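Local coordinates for protein acyl-coenzyme A oxidase 1 (Yarrowia lipolytica, PDB 5Y9D) that oxidises 2,3-saturated acyl-CoAs to (2E)-enoyl-CoAs with bound FAD, passing the electrons to oxygen to give hydrogen peroxide in peroxisomal beta-oxidation, at residues L74-T77 with A78-D81; K89-M92 with E93-A97; F526-A529 with S530-I534; R561-C564 with A565-T569. One frame throughout, in Å; residues are numbered along the deposited sequence.

Interaction 1: L74-T77 with A78-D81; sequences LSVT and ADYD
Val76 and Asp79 close a type I beta turn in the loop between helix 55-70 and helix 84-98 of the N-terminal part. The turn is sealed by the backbone bond from Asp79 N to Val76 O, 3.0 Å long, with an N-H...O angle of 162°. Thr77 and Ala78 fill the two corner positions. The CB of Asp79 points toward Val76, and chi1 of -77° sets CG anti to the carbonyl carbon, which carries the carboxylate over Val76. Its OD2 then rests on the valine branch, 3.2 Å from Val76 CG1. This is a carboxylate oxygen against a methyl group, with no bond between them. At the start of the turn, Thr77 OG1 donates to Ser75 OG at 2.7 Å, linking side chains two residues apart across Val76. After it, Asp81 N bonds to Ala78 O at 3.1 Å, and the chain takes on helical angles. The carboxylate of Asp79 finds its strong partner outside the turn, as OD1 forms a salt bridge with Arg94 of helix 84-98. The turn thus presents an acid to an arginine, and the arginine's charge would probably favour the ionised form of Asp79.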
loop_
_atom_site.group_PDB
_atom_site.type_symbol
_atom_site.label_atom_id
_atom_site.label_comp_id
_atom_site.label_asym_id
_atom_site.label_seq_id
_atom_site.Cartn_x
_atom_site.Cartn_y
_atom_site.Cartn_z
ATOM N N LEU A 74 4.753 -27.088 7.751
ATOM C CA LEU A 74 3.990 -25.865 7.404
ATOM C C LEU A 74 4.134 -24.690 8.370
ATOM O O LEU A 74 3.390 -23.711 8.285
ATOM C CB LEU A 74 2.497 -26.183 7.335
ATOM C CG LEU A 74 2.043 -27.242 6.331
ATOM C CD1 LEU A 74 0.546 -27.143 6.061
ATOM C CD2 LEU A 74 2.816 -27.101 5.029
ATOM N N SER A 75 5.057 -24.780 9.312
ATOM C CA SER A 75 5.086 -23.817 10.418
ATOM C C SER A 75 5.641 -22.503 9.891
ATOM O O SER A 75 6.623 -22.491 9.167
ATOM C CB SER A 75 5.957 -24.345 11.554
ATOM O OG SER A 75 6.423 -23.281 12.350
ATOM N N VAL A 76 5.036 -21.398 10.282
ATOM C CA VAL A 76 5.418 -20.081 9.751
ATOM C C VAL A 76 6.191 -19.190 10.737
ATOM O O VAL A 76 6.585 -18.081 10.395
ATOM C CB VAL A 76 4.186 -19.375 9.141
ATOM C CG1 VAL A 76 3.652 -20.233 8.007
ATOM C CG2 VAL A 76 3.075 -19.134 10.168
ATOM N N THR A 77 6.456 -19.713 11.925
ATOM C CA THR A 77 7.284 -19.068 12.938
ATOM C C THR A 77 8.460 -18.275 12.418
ATOM O O THR A 77 8.633 -17.157 12.793
ATOM C CB THR A 77 7.931 -20.120 13.890
ATOM O OG1 THR A 77 7.070 -21.256 14.051
ATOM C CG2 THR A 77 8.238 -19.515 15.218
ATOM N N ALA A 78 9.315 -18.888 11.608
ATOM C CA ALA A 78 10.559 -18.240 11.149
ATOM C C ALA A 78 10.429 -17.552 9.766
ATOM O O ALA A 78 11.381 -16.989 9.277
ATOM C CB ALA A 78 11.724 -19.241 11.168
ATOM N N ASP A 79 9.244 -17.560 9.170
ATOM C CA ASP A 79 9.071 -17.088 7.793
ATOM C C ASP A 79 9.366 -15.633 7.521
ATOM O O ASP A 79 9.659 -15.256 6.384
ATOM C CB ASP A 79 7.629 -17.294 7.362
ATOM C CG ASP A 79 7.326 -18.713 7.009
ATOM O OD1 ASP A 79 8.210 -19.576 7.121
ATOM O OD2 ASP A 79 6.180 -18.969 6.609
ATOM N N TYR A 80 9.214 -14.790 8.520
ATOM C CA TYR A 80 9.495 -13.394 8.317
ATOM C C TYR A 80 10.988 -13.147 8.104
ATOM O O TYR A 80 11.376 -12.204 7.430
ATOM C CB TYR A 80 9.021 -12.595 9.504
ATOM C CG TYR A 80 7.529 -12.626 9.699
ATOM C CD1 TYR A 80 6.669 -12.191 8.710
ATOM C CD2 TYR A 80 6.983 -13.085 10.879
ATOM C CE1 TYR A 80 5.294 -12.208 8.893
ATOM C CE2 TYR A 80 5.624 -13.122 11.060
ATOM C CZ TYR A 80 4.783 -12.671 10.072
ATOM O OH TYR A 80 3.428 -12.689 10.307
ATOM N N ASP A 81 11.803 -14.015 8.693
ATOM C CA ASP A 81 13.245 -13.922 8.634
ATOM C C ASP A 81 13.844 -14.561 7.357
ATOM O O ASP A 81 15.016 -14.428 7.120
ATOM C CB ASP A 81 13.849 -14.623 9.869
ATOM C CG ASP A 81 13.443 -13.960 11.200
ATOM O OD1 ASP A 81 13.629 -12.723 11.355
ATOM O OD2 ASP A 81 12.945 -14.689 12.102
#

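Interaction 2: K89-M92 with E93-A97; sequences KQTM and ERVAA
Lys89 to Met92 and Glu93 to Ala97 are successive turns of one alpha helix, 84-98, in the N-terminal part of the chain. The backbone bonds have the alpha-helical i to i+4 pattern. Glu93 N donates to Lys89 O at 3.1 Å. Arg94 N to Gln90 O, Val95 N to Thr91 O and Ala96 N to Met92 O follow in turn.

Gln90 stacks on Arg94. The two side chains run side by side and point the same way. The amide and guanidinium planes are only 15° apart. Gln90 CD comes to 3.4 Å from Arg94 NH2, over one guanidinium face. Gln90 reaches that place because its CG sits between backbone N and carbonyl carbon (chi1 76°) and its chain then runs extended. The arginine end is held by other partners: NH1 forms a salt bridge with Asp121, and Asp79 is the partner on the NH2 side. Acids from two parts of the fold probably keep this buried guanidinium charged and fix its rotation.

Lys89 and Glu93 have opposite charges but make no salt bridge, since Lys89 NZ stays 4.6 Å from Glu93 OE2. On this side Tyr686 and Thr690 of the second subunit pack against Lys89 and Glu93.

Apolar contact comes from Met92 and Val95. The thioether chain bends twice, at chi2 and chi3, and its methyl CE ends 4.1 Å from Val95 CB.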
loop_
_atom_site.group_PDB
_atom_site.type_symbol
_atom_site.label_atom_id
_atom_site.label_comp_id
_atom_site.label_asym_id
_atom_site.label_seq_id
_atom_site.Cartn_x
_atom_site.Cartn_y
_atom_site.Cartn_z
ATOM N N LYS A 89 12.863 -22.857 -1.209
ATOM C CA LYS A 89 13.021 -24.233 -0.794
ATOM C C LYS A 89 11.913 -24.678 0.146
ATOM O O LYS A 89 11.349 -25.760 -0.023
ATOM C CB LYS A 89 14.399 -24.427 -0.144
ATOM C CG LYS A 89 14.568 -25.773 0.532
ATOM C CD LYS A 89 15.985 -25.982 1.000
ATOM C CE LYS A 89 16.065 -27.154 1.962
ATOM N NZ LYS A 89 17.204 -28.044 1.599
ATOM N N GLN A 90 11.588 -23.872 1.141
ATOM C CA GLN A 90 10.567 -24.318 2.094
ATOM C C GLN A 90 9.144 -24.311 1.525
ATOM O O GLN A 90 8.300 -25.078 1.941
ATOM C CB GLN A 90 10.635 -23.516 3.368
ATOM C CG GLN A 90 10.044 -22.126 3.236
ATOM C CD GLN A 90 10.480 -21.198 4.370
ATOM O OE1 GLN A 90 11.330 -21.565 5.217
ATOM N NE2 GLN A 90 9.889 -19.995 4.400
ATOM N N THR A 91 8.887 -23.458 0.558
ATOM C CA THR A 91 7.649 -23.507 -0.178
ATOM C C THR A 91 7.534 -24.860 -0.912
ATOM O O THR A 91 6.450 -25.467 -0.950
ATOM C CB THR A 91 7.577 -22.332 -1.149
ATOM O OG1 THR A 91 7.745 -21.101 -0.423
ATOM C CG2 THR A 91 6.271 -22.301 -1.883
ATOM N N MET A 92 8.644 -25.357 -1.460
ATOM C CA MET A 92 8.612 -26.663 -2.123
ATOM C C MET A 92 8.310 -27.784 -1.166
ATOM O O MET A 92 7.500 -28.625 -1.464
ATOM C CB MET A 92 9.913 -26.986 -2.845
ATOM C CG MET A 92 9.767 -26.929 -4.335
ATOM S SD MET A 92 8.490 -28.010 -4.980
ATOM C CE MET A 92 7.266 -26.851 -5.551
ATOM N N GLU A 93 8.986 -27.809 -0.029
ATOM C CA GLU A 93 8.619 -28.752 1.025
ATOM C C GLU A 93 7.118 -28.633 1.404
ATOM O O GLU A 93 6.415 -29.662 1.555
ATOM C CB GLU A 93 9.464 -28.518 2.278
ATOM C CG GLU A 93 10.939 -28.740 2.084
ATOM C CD GLU A 93 11.774 -28.206 3.227
ATOM O OE1 GLU A 93 11.253 -27.355 3.991
ATOM O OE2 GLU A 93 12.956 -28.634 3.360
ATOM N N ARG A 94 6.636 -27.400 1.587
ATOM C CA ARG A 94 5.233 -27.206 1.989
ATOM C C ARG A 94 4.266 -27.704 0.931
ATOM O O ARG A 94 3.310 -28.387 1.237
ATOM C CB ARG A 94 4.956 -25.765 2.409
ATOM C CG ARG A 94 5.730 -25.414 3.676
ATOM C CD ARG A 94 5.683 -23.951 4.013
ATOM N NE ARG A 94 6.694 -23.589 4.997
ATOM C CZ ARG A 94 6.867 -22.365 5.490
ATOM N NH1 ARG A 94 6.077 -21.364 5.120
ATOM N NH2 ARG A 94 7.839 -22.140 6.362
ATOM N N VAL A 95 4.540 -27.412 -0.322
ATOM C CA VAL A 95 3.758 -27.973 -1.417
ATOM C C VAL A 95 3.719 -29.504 -1.339
ATOM O O VAL A 95 2.658 -30.098 -1.468
ATOM C CB VAL A 95 4.308 -27.531 -2.807
ATOM C CG1 VAL A 95 3.606 -28.289 -3.940
ATOM C CG2 VAL A 95 4.129 -26.052 -2.994
ATOM N N ALA A 96 4.862 -30.135 -1.109
ATOM C CA ALA A 96 4.902 -31.587 -0.948
ATOM C C ALA A 96 3.984 -32.106 0.146
ATOM O O ALA A 96 3.256 -33.053 -0.056
ATOM C CB ALA A 96 6.322 -32.052 -0.706
ATOM N N ALA A 97 3.987 -31.441 1.292
ATOM C CA ALA A 97 3.227 -31.868 2.474
ATOM C C ALA A 97 1.728 -31.706 2.305
ATOM O O ALA A 97 0.968 -32.447 2.953
ATOM C CB ALA A 97 3.675 -31.088 3.696
#

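Interaction 3: F526-A529 with S530-I534; sequences FRTA and SRNNI
Phe526 O, Arg527 O and Thr528 O accept from Ser530 N, Arg531 N and Asn532 N in the i to i+4 pattern of alpha helix 519-544, and Ala529 O takes a weak fourth bond from Asn533 N. The shortest of these is Arg531 N to Arg527 O, at 2.7 Å.

Arg531 reaches back over two residues of the preceding turn. Its CG is anti to the backbone N (chi1 156°), and the chain bends at chi3. The guanidinium is thereby folded back along the helix. Arg527 O lies over the centre of one face, 4.0 Å above the plane. Thr528 OG1 lies at the edge instead, near the plane, and takes a weak hydrogen bond from Arg531 NH1 at 3.3 Å with an angle of 125°. The stronger partner of Thr528 OG1 is Glu524 O, one turn earlier. Arg531 NH2 is bonded to Tyr497 O.

Asn532 stands beside Thr528, and the two side chains point the same way. Asn532 CG is 3.1 Å from Thr528 O, and Asn532 ND2 is 4.0 Å from the methyl Thr528 CG2. The amide nitrogen bonds to Glu614.

Ser530 and Phe526 meet other parts of the chain. Ser530 OG bonds to Tyr497 OH, and the ring of Phe526 packs edge-to-face with Phe611. The bond from Arg531 to Thr528 is weak, so the guanidinium is probably held more by its outside partners, among them Tyr497 O in the loop after helix 467-486.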
loop_
_atom_site.group_PDB
_atom_site.type_symbol
_atom_site.label_atom_id
_atom_site.label_comp_id
_atom_site.label_asym_id
_atom_site.label_seq_id
_atom_site.Cartn_x
_atom_site.Cartn_y
_atom_site.Cartn_z
ATOM N N PHE A 526 -28.881 2.937 -2.328
ATOM C CA PHE A 526 -27.714 2.482 -3.068
ATOM C C PHE A 526 -28.088 2.024 -4.444
ATOM O O PHE A 526 -27.424 2.411 -5.402
ATOM C CB PHE A 526 -26.908 1.422 -2.303
ATOM C CG PHE A 526 -25.718 2.002 -1.641
ATOM C CD1 PHE A 526 -25.801 2.489 -0.359
ATOM C CD2 PHE A 526 -24.549 2.166 -2.341
ATOM C CE1 PHE A 526 -24.719 3.083 0.239
ATOM C CE2 PHE A 526 -23.464 2.761 -1.754
ATOM C CZ PHE A 526 -23.550 3.221 -0.459
ATOM N N ARG A 527 -29.150 1.227 -4.540
ATOM C CA ARG A 527 -29.700 0.806 -5.833
ATOM C C ARG A 527 -30.050 1.976 -6.770
ATOM O O ARG A 527 -29.743 1.953 -7.966
ATOM C CB ARG A 527 -30.921 -0.056 -5.605
ATOM C CG ARG A 527 -30.557 -1.407 -5.040
ATOM C CD ARG A 527 -31.760 -2.236 -4.690
ATOM N NE ARG A 527 -31.333 -3.614 -4.496
ATOM C CZ ARG A 527 -32.089 -4.594 -4.024
ATOM N NH1 ARG A 527 -33.364 -4.413 -3.680
ATOM N NH2 ARG A 527 -31.550 -5.785 -3.915
ATOM N N THR A 528 -30.667 3.003 -6.205
ATOM C CA THR A 528 -30.930 4.256 -6.903
ATOM C C THR A 528 -29.676 4.941 -7.423
ATOM O O THR A 528 -29.665 5.430 -8.552
ATOM C CB THR A 528 -31.671 5.227 -5.956
ATOM O OG1 THR A 528 -32.899 4.616 -5.563
ATOM C CG2 THR A 528 -31.952 6.532 -6.624
ATOM N N ALA A 529 -28.637 5.026 -6.598
ATOM C CA ALA A 529 -27.378 5.633 -7.059
ATOM C C ALA A 529 -26.773 4.782 -8.166
ATOM O O ALA A 529 -26.339 5.292 -9.179
ATOM C CB ALA A 529 -26.381 5.820 -5.916
ATOM N N SER A 530 -26.760 3.475 -7.981
ATOM C CA SER A 530 -26.219 2.591 -9.021
ATOM C C SER A 530 -27.051 2.653 -10.310
ATOM O O SER A 530 -26.505 2.886 -11.388
ATOM C CB SER A 530 -26.112 1.149 -8.532
ATOM O OG SER A 530 -25.566 0.310 -9.546
ATOM N N ARG A 531 -28.356 2.445 -10.197
ATOM C CA ARG A 531 -29.243 2.384 -11.389
ATOM C C ARG A 531 -29.115 3.619 -12.274
ATOM O O ARG A 531 -29.019 3.522 -13.499
ATOM C CB ARG A 531 -30.701 2.206 -10.953
ATOM C CG ARG A 531 -31.782 2.669 -11.931
ATOM C CD ARG A 531 -33.062 2.936 -11.152
ATOM N NE ARG A 531 -33.319 1.795 -10.267
ATOM C CZ ARG A 531 -33.597 1.842 -8.964
ATOM N NH1 ARG A 531 -33.723 2.998 -8.310
ATOM N NH2 ARG A 531 -33.794 0.700 -8.315
ATOM N N ASN A 532 -29.118 4.776 -11.635
ATOM C CA ASN A 532 -29.029 6.046 -12.334
ATOM C C ASN A 532 -27.699 6.223 -13.081
ATOM O O ASN A 532 -27.695 6.642 -14.230
ATOM C CB ASN A 532 -29.234 7.204 -11.347
ATOM C CG ASN A 532 -30.668 7.326 -10.850
ATOM O OD1 ASN A 532 -31.563 6.516 -11.167
ATOM N ND2 ASN A 532 -30.891 8.351 -10.048
ATOM N N ASN A 533 -26.575 5.926 -12.429
ATOM C CA ASN A 533 -25.281 5.899 -13.138
ATOM C C ASN A 533 -25.278 4.921 -14.305
ATOM O O ASN A 533 -24.807 5.265 -15.394
ATOM C CB ASN A 533 -24.127 5.570 -12.209
ATOM C CG ASN A 533 -23.707 6.759 -11.371
ATOM O OD1 ASN A 533 -24.443 7.203 -10.473
ATOM N ND2 ASN A 533 -22.517 7.279 -11.649
ATOM N N ILE A 534 -25.811 3.721 -14.095
ATOM C CA ILE A 534 -25.813 2.743 -15.176
ATOM C C ILE A 534 -26.690 3.228 -16.311
ATOM O O ILE A 534 -26.283 3.127 -17.473
ATOM C CB ILE A 534 -26.358 1.376 -14.749
ATOM C CG1 ILE A 534 -25.400 0.696 -13.791
ATOM C CG2 ILE A 534 -26.563 0.481 -15.965
ATOM C CD1 ILE A 534 -26.088 -0.224 -12.811
#

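Interaction 4: R561-C564 with A565-T569; sequences RFQC and ARIHT
Arg561 O opens the contact by accepting Ala565 N at 3.1 Å, within alpha helix 558-581. The CB of Arg561 points away from 565-569, and its NH2 bonds to Ser558 OG, with the side chain about 6 Å from a bound FAD. Phe562 follows, its O taking Arg566 N at 2.9 Å. Chi1 of 176° sets Phe562 CG anti to the backbone N, and the ring crosses the Arg566 side chain at a slant. Phe562 CE2 is 3.9 Å from Arg566 NE, with ring and guanidinium planes 87° apart. Tyr356 of the second subunit also packs on this ring. Gln563 bends at chi2 and places OE1 over one face of the same guanidinium, 3.6 Å from Arg566 NH1. The charge of Arg566 is met by a salt bridge to Asp607. Gln563 O accepts Ile567 N at 3.0 Å and lies 3.1 Å from Ile567 CG1. Cys564 O takes His568 N, and the His568 ring bonds to Tyr497 OH through ND1. At the next residue, Ala565 O receives both Thr569 N and Thr569 OG1, from opposite faces of its plane. The backbone bonds follow the i to i+4 pattern of an alpha helix, here packed between helices 400-437, 467-486 and 519-544 in the largely helical C-terminal half of an acyl-CoA oxidase.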
loop_
_atom_site.group_PDB
_atom_site.type_symbol
_atom_site.label_atom_id
_atom_site.label_comp_id
_atom_site.label_asym_id
_atom_site.label_seq_id
_atom_site.Cartn_x
_atom_site.Cartn_y
_atom_site.Cartn_z
ATOM N N ARG A 561 -17.656 3.480 -16.947
ATOM C CA ARG A 561 -17.757 2.063 -16.660
ATOM C C ARG A 561 -17.199 1.729 -15.288
ATOM O O ARG A 561 -17.756 0.913 -14.584
ATOM C CB ARG A 561 -17.071 1.234 -17.740
ATOM C CG ARG A 561 -17.922 1.009 -18.971
ATOM C CD ARG A 561 -17.245 0.084 -19.956
ATOM N NE ARG A 561 -15.984 0.625 -20.431
ATOM C CZ ARG A 561 -15.044 -0.089 -21.033
ATOM N NH1 ARG A 561 -15.216 -1.378 -21.234
ATOM N NH2 ARG A 561 -13.930 0.488 -21.438
ATOM N N PHE A 562 -16.093 2.359 -14.922
ATOM C CA PHE A 562 -15.516 2.217 -13.590
ATOM C C PHE A 562 -16.518 2.634 -12.529
ATOM O O PHE A 562 -16.820 1.863 -11.631
ATOM C CB PHE A 562 -14.218 3.029 -13.418
ATOM C CG PHE A 562 -13.648 2.974 -12.020
ATOM C CD1 PHE A 562 -12.828 1.916 -11.620
ATOM C CD2 PHE A 562 -13.945 3.955 -11.096
ATOM C CE1 PHE A 562 -12.306 1.865 -10.323
ATOM C CE2 PHE A 562 -13.438 3.908 -9.806
ATOM C CZ PHE A 562 -12.629 2.865 -9.416
ATOM N N GLN A 563 -17.038 3.845 -12.641
ATOM C CA GLN A 563 -18.027 4.322 -11.675
ATOM C C GLN A 563 -19.143 3.325 -11.433
ATOM O O GLN A 563 -19.515 3.071 -10.283
ATOM C CB GLN A 563 -18.606 5.647 -12.104
ATOM C CG GLN A 563 -17.798 6.831 -11.599
ATOM C CD GLN A 563 -18.073 7.094 -10.125
ATOM O OE1 GLN A 563 -17.775 6.254 -9.256
ATOM N NE2 GLN A 563 -18.663 8.248 -9.834
ATOM N N CYS A 564 -19.633 2.709 -12.499
ATOM C CA CYS A 564 -20.780 1.840 -12.376
ATOM C C CYS A 564 -20.431 0.543 -11.673
ATOM O O CYS A 564 -21.181 0.054 -10.830
ATOM C CB CYS A 564 -21.380 1.580 -13.761
ATOM S SG CYS A 564 -21.932 3.112 -14.559
ATOM N N ALA A 565 -19.269 0.003 -12.012
ATOM C CA ALA A 565 -18.788 -1.208 -11.397
ATOM C C ALA A 565 -18.704 -0.949 -9.933
ATOM O O ALA A 565 -19.148 -1.748 -9.122
ATOM C CB ALA A 565 -17.418 -1.574 -11.939
ATOM N N ARG A 566 -18.153 0.207 -9.604
ATOM C CA ARG A 566 -17.875 0.535 -8.228
ATOM C C ARG A 566 -19.115 0.635 -7.401
ATOM O O ARG A 566 -19.152 -0.002 -6.379
ATOM C CB ARG A 566 -17.093 1.848 -8.081
ATOM C CG ARG A 566 -16.318 1.900 -6.765
ATOM C CD ARG A 566 -16.477 3.211 -6.073
ATOM N NE ARG A 566 -15.398 4.119 -6.399
ATOM C CZ ARG A 566 -15.477 5.444 -6.255
ATOM N NH1 ARG A 566 -16.614 6.002 -5.816
ATOM N NH2 ARG A 566 -14.420 6.213 -6.557
ATOM N N ILE A 567 -20.092 1.467 -7.810
ATOM C CA ILE A 567 -21.338 1.601 -7.036
ATOM C C ILE A 567 -22.139 0.298 -6.984
ATOM O O ILE A 567 -22.677 -0.043 -5.957
ATOM C CB ILE A 567 -22.322 2.678 -7.543
ATOM C CG1 ILE A 567 -21.621 3.900 -8.109
ATOM C CG2 ILE A 567 -23.235 3.132 -6.406
ATOM C CD1 ILE A 567 -20.687 4.563 -7.121
ATOM N N HIS A 568 -22.225 -0.424 -8.087
ATOM C CA HIS A 568 -23.107 -1.601 -8.157
ATOM C C HIS A 568 -22.549 -2.741 -7.310
ATOM O O HIS A 568 -23.281 -3.455 -6.636
ATOM C CB HIS A 568 -23.250 -2.061 -9.612
ATOM C CG HIS A 568 -23.669 -3.491 -9.751
ATOM N ND1 HIS A 568 -24.966 -3.907 -9.567
ATOM C CD2 HIS A 568 -22.953 -4.605 -10.007
ATOM C CE1 HIS A 568 -25.039 -5.214 -9.730
ATOM N NE2 HIS A 568 -23.831 -5.663 -9.986
ATOM N N THR A 569 -21.237 -2.914 -7.377
ATOM C CA THR A 569 -20.534 -3.810 -6.492
ATOM C C THR A 569 -20.788 -3.432 -5.046
ATOM O O THR A 569 -21.167 -4.313 -4.242
ATOM C CB THR A 569 -19.010 -3.826 -6.736
ATOM O OG1 THR A 569 -18.734 -4.271 -8.068
ATOM C CG2 THR A 569 -18.355 -4.786 -5.790
#

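How the interactions relate
The four contacts follow one another along the chain, and none nests in or crosses another. Interaction 1 closes a turn in the loop that leads into helix 84-98, and interaction 2 lies on that helix. The two touch, with Asp79 OD1 2.7 Å from Arg94 NH2, so loop and helix are tied together. Both also touch the second subunit. Interactions 3 and 4 come much later, on helices 519-544 and 558-581. Their centres are 9 Å apart, and the helices pack through Ser530 with His568 and Ile534 with Cys564. The two pairs lie on opposite sides of the chain's centre, with interactions 2 and 3 about 48 Å apart between centres.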